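Local coordinates for protein apical membrane antigen 1 (Babesia divergens, PDB 4APM) that probably takes part in host-cell invasion at the moving junction, as a calcium-containing surface antigen of the parasite, at residues 222-227 and 404-409; 336-341 and 357-362; 386-391 and 410-415. One frame throughout, in Å; residues are numbered along the deposited sequence.

Contact 1. Residues 222-227 and 404-409. With ACT (acetate ion), chain D.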
# COMPACT_ATOMS: atom_id res chain seq x y z
N VAL A 222 -7.45 -4.66 5.46
CA VAL A 222 -8.58 -4.75 6.37
C VAL A 222 -9.36 -6.06 6.12
O VAL A 222 -9.88 -6.30 5.00
CB VAL A 222 -9.50 -3.53 6.26
CG1 VAL A 222 -10.57 -3.57 7.34
CG2 VAL A 222 -8.67 -2.24 6.37
N LYS A 223 -9.36 -6.92 7.14
CA LYS A 223 -10.00 -8.25 7.07
C LYS A 223 -11.49 -8.08 6.98
O LYS A 223 -12.03 -7.12 7.52
CB LYS A 223 -9.63 -9.09 8.31
CG LYS A 223 -10.10 -10.52 8.24
CD LYS A 223 -9.47 -11.39 9.33
CE LYS A 223 -9.48 -10.70 10.68
NZ LYS A 223 -9.11 -11.63 11.79
N ASP A 224 -12.15 -8.97 6.24
CA ASP A 224 -13.62 -9.00 6.10
C ASP A 224 -14.20 -7.74 5.49
O ASP A 224 -15.31 -7.33 5.83
CB ASP A 224 -14.29 -9.29 7.44
CG ASP A 224 -13.84 -10.59 8.05
OD1 ASP A 224 -13.80 -11.62 7.34
OD2 ASP A 224 -13.49 -10.58 9.22
N ALA A 225 -13.44 -7.11 4.58
CA ALA A 225 -13.83 -5.79 4.03
C ALA A 225 -13.73 -5.74 2.53
O ALA A 225 -12.80 -6.29 1.93
CB ALA A 225 -12.97 -4.69 4.64
N ILE A 226 -14.68 -5.03 1.95
CA ILE A 226 -14.68 -4.68 0.55
C ILE A 226 -14.72 -3.15 0.49
O ILE A 226 -15.48 -2.52 1.23
CB ILE A 226 -15.96 -5.18 -0.15
CG1 ILE A 226 -16.04 -6.71 -0.13
CG2 ILE A 226 -16.07 -4.61 -1.57
CD1 ILE A 226 -17.41 -7.22 -0.52
N PHE A 227 -13.88 -2.57 -0.36
CA PHE A 227 -13.83 -1.11 -0.56
C PHE A 227 -15.09 -0.60 -1.26
O PHE A 227 -15.51 -1.17 -2.26
CB PHE A 227 -12.64 -0.74 -1.44
CG PHE A 227 -11.32 -0.84 -0.75
CD1 PHE A 227 -11.07 -0.13 0.42
CD2 PHE A 227 -10.28 -1.58 -1.31
CE1 PHE A 227 -9.84 -0.19 1.04
CE2 PHE A 227 -9.03 -1.61 -0.71
CZ PHE A 227 -8.82 -0.92 0.48
N LYS A 404 -24.21 -14.24 9.42
CA LYS A 404 -22.95 -14.85 9.04
C LYS A 404 -21.90 -14.50 10.07
O LYS A 404 -21.95 -13.43 10.68
CB LYS A 404 -22.54 -14.37 7.64
CG LYS A 404 -21.29 -15.04 7.10
CD LYS A 404 -21.50 -15.53 5.68
CE LYS A 404 -20.19 -16.07 5.12
NZ LYS A 404 -20.16 -16.10 3.63
N TYR A 405 -20.97 -15.42 10.28
CA TYR A 405 -19.83 -15.16 11.15
C TYR A 405 -18.75 -14.38 10.42
O TYR A 405 -18.44 -14.70 9.28
CB TYR A 405 -19.24 -16.48 11.62
CG TYR A 405 -18.03 -16.30 12.51
CD1 TYR A 405 -18.18 -15.96 13.86
CD2 TYR A 405 -16.75 -16.48 12.01
CE1 TYR A 405 -17.07 -15.77 14.67
CE2 TYR A 405 -15.64 -16.31 12.82
CZ TYR A 405 -15.80 -15.96 14.15
OH TYR A 405 -14.68 -15.80 14.94
N SER A 406 -18.16 -13.40 11.11
CA SER A 406 -16.89 -12.79 10.68
C SER A 406 -15.88 -12.81 11.81
O SER A 406 -16.23 -12.52 12.95
CB SER A 406 -17.13 -11.33 10.25
OG SER A 406 -17.06 -10.47 11.37
N GLU A 407 -14.61 -13.10 11.50
CA GLU A 407 -13.54 -13.03 12.49
C GLU A 407 -13.41 -11.66 13.15
O GLU A 407 -12.91 -11.55 14.26
CB GLU A 407 -12.19 -13.39 11.87
CG GLU A 407 -11.87 -14.87 11.83
CD GLU A 407 -10.49 -15.15 11.25
OE1 GLU A 407 -9.67 -14.20 11.17
OE2 GLU A 407 -10.21 -16.31 10.87
N SER A 408 -13.77 -10.60 12.43
CA SER A 408 -13.46 -9.24 12.88
C SER A 408 -14.49 -8.85 13.91
O SER A 408 -14.17 -8.25 14.94
CB SER A 408 -13.52 -8.24 11.71
OG SER A 408 -12.55 -8.52 10.71
N CYS A 409 -15.74 -9.16 13.61
CA CYS A 409 -16.84 -8.63 14.38
C CYS A 409 -17.80 -9.72 14.86
O CYS A 409 -18.90 -9.41 15.30
CB CYS A 409 -17.56 -7.56 13.58
SG CYS A 409 -16.44 -6.24 13.03
C ACT D . -22.11 -13.27 1.97
O ACT D . -23.07 -13.22 1.17
OXT ACT D . -21.41 -14.30 2.06
CH3 ACT D . -21.80 -12.08 2.84
O HOH W 1 -13.85 -13.73 8.63

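Contact 2. Residues 336-341 and 357-362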
# COMPACT_ATOMS: atom_id res chain seq x y z
N LEU A 336 -16.34 1.14 3.70
CA LEU A 336 -16.13 -0.30 3.57
C LEU A 336 -17.49 -1.02 3.70
O LEU A 336 -18.39 -0.51 4.35
CB LEU A 336 -15.16 -0.80 4.66
CG LEU A 336 -13.75 -0.17 4.77
CD1 LEU A 336 -12.97 -0.84 5.88
CD2 LEU A 336 -12.99 -0.25 3.46
N ILE A 337 -17.61 -2.17 3.04
CA ILE A 337 -18.73 -3.08 3.18
C ILE A 337 -18.21 -4.33 3.92
O ILE A 337 -17.13 -4.83 3.58
CB ILE A 337 -19.23 -3.53 1.79
CG1 ILE A 337 -19.79 -2.36 1.02
CG2 ILE A 337 -20.19 -4.71 1.88
CD1 ILE A 337 -18.82 -1.78 0.01
N ILE A 338 -18.91 -4.81 4.94
CA ILE A 338 -18.43 -6.01 5.59
C ILE A 338 -18.78 -7.25 4.77
O ILE A 338 -19.84 -7.32 4.13
CB ILE A 338 -18.84 -6.14 7.09
CG1 ILE A 338 -18.03 -7.26 7.75
CG2 ILE A 338 -20.33 -6.42 7.25
CD1 ILE A 338 -18.55 -7.70 9.10
N ASP A 339 -17.84 -8.19 4.72
CA ASP A 339 -18.01 -9.41 3.95
C ASP A 339 -16.92 -10.41 4.35
O ASP A 339 -15.75 -10.17 4.10
CB ASP A 339 -17.96 -9.12 2.45
CG ASP A 339 -18.15 -10.37 1.61
OD1 ASP A 339 -19.22 -11.00 1.71
OD2 ASP A 339 -17.21 -10.74 0.87
N ALA A 340 -17.30 -11.51 5.00
CA ALA A 340 -16.35 -12.49 5.51
C ALA A 340 -15.47 -13.05 4.42
O ALA A 340 -15.95 -13.40 3.35
CB ALA A 340 -17.09 -13.64 6.21
N GLY A 341 -14.17 -13.18 4.72
CA GLY A 341 -13.21 -13.72 3.77
C GLY A 341 -12.62 -12.73 2.77
O GLY A 341 -11.67 -13.06 2.04
N VAL A 357 -5.83 -6.18 9.78
CA VAL A 357 -6.35 -5.45 10.88
C VAL A 357 -7.84 -5.74 10.78
O VAL A 357 -8.37 -5.85 9.67
CB VAL A 357 -5.99 -3.96 10.65
CG1 VAL A 357 -7.18 -3.06 10.40
CG2 VAL A 357 -5.00 -3.46 11.69
N PRO A 358 -8.52 -5.97 11.92
CA PRO A 358 -9.93 -6.36 11.81
C PRO A 358 -10.79 -5.25 11.25
O PRO A 358 -10.47 -4.07 11.43
CB PRO A 358 -10.32 -6.65 13.28
CG PRO A 358 -9.27 -5.98 14.11
CD PRO A 358 -8.02 -6.11 13.29
N PHE A 359 -11.88 -5.61 10.56
CA PHE A 359 -12.94 -4.65 10.17
C PHE A 359 -13.32 -3.78 11.39
O PHE A 359 -13.29 -4.26 12.52
CB PHE A 359 -14.18 -5.41 9.64
CG PHE A 359 -15.22 -4.50 9.03
CD1 PHE A 359 -16.06 -3.76 9.83
CD2 PHE A 359 -15.28 -4.32 7.66
CE1 PHE A 359 -16.96 -2.88 9.28
CE2 PHE A 359 -16.17 -3.43 7.10
CZ PHE A 359 -17.03 -2.71 7.91
N PRO A 360 -13.58 -2.47 11.18
CA PRO A 360 -13.87 -1.66 12.37
C PRO A 360 -15.34 -1.76 12.81
O PRO A 360 -16.18 -0.97 12.38
CB PRO A 360 -13.50 -0.24 11.94
CG PRO A 360 -13.70 -0.22 10.47
CD PRO A 360 -13.39 -1.62 9.98
N CYS A 361 -15.62 -2.74 13.68
CA CYS A 361 -16.99 -3.11 14.05
C CYS A 361 -17.83 -1.96 14.53
O CYS A 361 -19.05 -1.97 14.38
CB CYS A 361 -16.96 -4.18 15.13
SG CYS A 361 -15.73 -5.43 14.77
N ASP A 362 -17.19 -0.94 15.09
CA ASP A 362 -17.93 0.18 15.65
C ASP A 362 -18.50 1.15 14.60
O ASP A 362 -19.27 2.03 14.95
CB ASP A 362 -17.07 0.95 16.66
CG ASP A 362 -15.74 1.41 16.07
OD1 ASP A 362 -15.09 0.61 15.36
OD2 ASP A 362 -15.35 2.56 16.34

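Contact 3. Residues 386-391 and 410-415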
# COMPACT_ATOMS: atom_id res chain seq x y z
N VAL A 386 -27.54 -8.41 -2.93
CA VAL A 386 -27.13 -8.65 -1.56
C VAL A 386 -26.60 -7.40 -0.84
O VAL A 386 -25.71 -6.70 -1.35
CB VAL A 386 -26.08 -9.77 -1.52
CG1 VAL A 386 -25.68 -10.09 -0.09
CG2 VAL A 386 -26.62 -11.00 -2.23
N THR A 387 -27.18 -7.11 0.32
CA THR A 387 -26.66 -6.07 1.22
C THR A 387 -26.11 -6.73 2.49
O THR A 387 -26.50 -7.85 2.82
CB THR A 387 -27.74 -5.06 1.60
OG1 THR A 387 -28.98 -5.75 1.85
CG2 THR A 387 -27.94 -4.05 0.50
N THR A 388 -25.13 -6.08 3.13
CA THR A 388 -24.65 -6.53 4.45
C THR A 388 -24.62 -5.36 5.44
O THR A 388 -24.65 -4.19 5.04
CB THR A 388 -23.24 -7.17 4.41
OG1 THR A 388 -22.26 -6.17 4.14
CG2 THR A 388 -23.14 -8.30 3.40
N ALA A 389 -24.53 -5.69 6.73
CA ALA A 389 -24.49 -4.70 7.80
C ALA A 389 -24.12 -5.36 9.12
O ALA A 389 -24.33 -6.56 9.29
CB ALA A 389 -25.84 -3.98 7.91
N LEU A 390 -23.51 -4.60 10.03
CA LEU A 390 -23.09 -5.11 11.34
C LEU A 390 -24.26 -5.21 12.35
O LEU A 390 -24.11 -5.79 13.42
CB LEU A 390 -22.02 -4.19 11.92
CG LEU A 390 -20.55 -4.62 11.97
CD1 LEU A 390 -20.30 -5.93 11.26
CD2 LEU A 390 -19.69 -3.50 11.42
N SER A 391 -25.39 -4.59 12.02
CA SER A 391 -26.60 -4.64 12.84
C SER A 391 -27.85 -4.89 11.99
O SER A 391 -27.91 -4.48 10.81
CB SER A 391 -26.77 -3.32 13.59
OG SER A 391 -27.36 -2.35 12.75
N GLY A 410 -17.38 -10.98 14.81
CA GLY A 410 -18.33 -12.09 14.96
C GLY A 410 -19.50 -11.94 14.00
O GLY A 410 -19.29 -11.63 12.81
N THR A 411 -20.72 -12.07 14.52
CA THR A 411 -21.91 -12.26 13.68
C THR A 411 -22.36 -10.95 13.02
O THR A 411 -22.44 -9.90 13.67
CB THR A 411 -23.11 -12.82 14.49
OG1 THR A 411 -22.68 -13.93 15.28
CG2 THR A 411 -24.24 -13.29 13.56
N TYR A 412 -22.72 -11.03 11.75
CA TYR A 412 -23.32 -9.89 11.08
C TYR A 412 -24.41 -10.39 10.15
O TYR A 412 -24.56 -11.59 9.98
CB TYR A 412 -22.26 -9.09 10.30
CG TYR A 412 -21.72 -9.81 9.08
CD1 TYR A 412 -20.72 -10.78 9.20
CD2 TYR A 412 -22.22 -9.54 7.80
CE1 TYR A 412 -20.26 -11.47 8.09
CE2 TYR A 412 -21.75 -10.22 6.68
CZ TYR A 412 -20.77 -11.18 6.84
OH TYR A 412 -20.30 -11.86 5.75
N TYR A 413 -25.08 -9.47 9.48
CA TYR A 413 -26.32 -9.76 8.77
C TYR A 413 -26.24 -9.45 7.29
O TYR A 413 -25.64 -8.45 6.89
CB TYR A 413 -27.47 -8.97 9.39
CG TYR A 413 -27.51 -9.12 10.88
CD1 TYR A 413 -28.08 -10.26 11.46
CD2 TYR A 413 -26.85 -8.21 11.71
CE1 TYR A 413 -28.06 -10.43 12.83
CE2 TYR A 413 -26.83 -8.38 13.09
CZ TYR A 413 -27.44 -9.50 13.63
OH TYR A 413 -27.42 -9.68 14.99
N TYR A 414 -26.90 -10.30 6.50
CA TYR A 414 -27.07 -10.04 5.08
C TYR A 414 -28.48 -10.34 4.56
O TYR A 414 -29.24 -11.09 5.18
CB TYR A 414 -25.99 -10.76 4.25
CG TYR A 414 -26.11 -12.26 4.17
CD1 TYR A 414 -25.55 -13.08 5.14
CD2 TYR A 414 -26.66 -12.87 3.04
CE1 TYR A 414 -25.61 -14.47 5.03
CE2 TYR A 414 -26.73 -14.25 2.93
CZ TYR A 414 -26.19 -15.04 3.92
OH TYR A 414 -26.24 -16.42 3.79
N CYS A 415 -28.82 -9.73 3.43
CA CYS A 415 -30.13 -9.88 2.83
C CYS A 415 -30.11 -10.79 1.61
O CYS A 415 -29.50 -10.46 0.59
CB CYS A 415 -30.66 -8.53 2.42
SG CYS A 415 -32.39 -8.61 1.95

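Contact 1. Residues 222-227 and 404-409
Lys223 and Asp224, the two central residues of a type II beta turn running from Val222 to Ala225, hold the loop that follows strand 400-406. That loop is itself shaped by an ST motif, in which Ser406 OG accepts from Cys409 N at 2.9 Å, and its residues Glu407 and Ser408 face the turn.

Lys223 can be followed outward. Its CB passes Ser408 OG at 3.8 Å, and CG stays a little farther off beside the same hydroxyl. CD then reaches Glu407, 3.4 Å from OE1, while CE lies between the two partners, touching both OE1 and Ser408 OG. The chain bends at its third torsion (44°), and the lysine and glutamate side chains cross at about a right angle. NZ closes a salt bridge of 2.7 Å to Glu407 OE1, using the lone pair that points away from the other carboxylate oxygen. This pair sits at the outer margin, with Glu407 exposed.

Further in, Asp224 is buried and its carboxylate is well supplied with donors. OD2 takes the hydroxyl of Ser408 at 2.7 Å, met on its anti side and 20° out of the carboxylate plane. Ser408 N adds a weak bond of 3.2 Å to the same oxygen, bent to 130° at the hydrogen. OD1 is held by Gly341 N, at the corner after strand 335-339. Such a set of donors would be expected to stabilise the negative charge. Ser408 OG in turn accepts from Phe359 N, which ties a third piece of chain to the site. A water links the two segments: its contact with Asp224 OD1 is rather short, and it accepts from Glu407 N at 3.0 Å.

Contact 2. Residues 336-341 and 357-362
Phe359 lays its ring against Ile338 with one face. Ile338 CB stands 4.0 Å from the ring centroid, only 17° off the normal, a CH-pi contact displaced toward the rim, and CG1 runs on over the CD2 side. The ring atom CE2 is the focus of the tight part: it lies 3.7 Å from Ile338 CA and equally 3.7 Å from Leu336 CB, which comes in obliquely. In Phe359, CG is anti to the backbone N (chi1 -171°) and beside the carbonyl carbon, which sends the ring out toward the strand. In fold terms, strand 335-339 is an outermost strand of a mixed sheet, and Phe359 plugs the loop leading to strand 367-368 onto the side of the strand that carries Leu336 and Ile338, with Ala225 and Leu390 also touching the ring. Pro360, centre of an inverse gamma turn, covers the other ring face with CD, 3.4 Å above the plane. Toward Leu336 the fit is looser: Pro360 CD stays 4.2 Å from Leu336 CD1, and Trp12 of helix 8-16 touches both side chains. No hydrogen bond crosses between the segments. Past Pro360 the loop moves outward, where Cys361 is partly exposed and joined by a disulfide to Cys409.

Contact 3. Residues 386-391 and 410-415
Tyr412 turns a ring edge to Ala389 and Thr388 of strand 387-389, and Tyr413 turns one to residues 390-391 just after it. Near the plane of the Tyr412 ring lie Ala389 O and the methyl of Thr388, whose CG2 is 4.0 Å from CE2. The Tyr413 ring has Leu390 O and Ser391 N at its edge, while Ser391 C comes within 3.5 Å of CD2 at a slant. Tyr414 has His402 stacked on its ring, with Val386 CG1 approaching CD2 obliquely at 4.3 Å.

These side chains sit on an antiparallel pair, strands 387-389 and 410-415, whose directions differ by 161° and which belong to the mixed sheet. Ala389 and Tyr413 form a hydrogen-bonded pair: Tyr413 N gives a nearly straight bond (170°) to Ala389 O, 3.0 Å long, and Ala389 N returns one to Tyr413 O. Next along, Thr388 and Tyr414 are a non-hydrogen-bonded pair, and their side chains share a face. Beyond them Cys415 N donates to Thr387 O, also at 3.0 Å.

Tyr413 lies on the Ala389 face. Its CG is anti to the carbonyl carbon (chi1 -50°), which carries the ring alongside residues 390 and 391. Leu390 points away at its root, yet CD1 bends back to pack 3.8 Å from Tyr412 CB. The Tyr412 hydroxyl reaches beyond the pair to Ala340 N, and Thr388 OG1 bonds to Ile338 O, so both bind the 336-341 segment. At the far end Cys415, disulfide-bonded to Cys397, brings its CB within 3.3 Å of Thr387 OG1, whose polar partner is Lys396 O.

All three contacts touch one mixed sheet but do different work. Contact 2 is the buried one, entirely apolar, with a ring against an edge strand. Contact 1, its centre about 3 Å from that of contact 2, is polar: a buried carboxylate inside and an ion pair toward solvent, with Glu407 exposed. The Cys361-Cys409 disulfide fastens their loops together, and backbone pairing of strands 225-231 and 335-339 joins their other halves. Contact 3, partly buried and centred about 10 Å from either, combines main-chain bonds with tyrosine packing. Its strand 410-416 pairs with strand 400-406 of contact 1, with a probable hydrogen bond from Tyr412 N to Lys404 O, and Leu390 packs on Ile338 of contact 2.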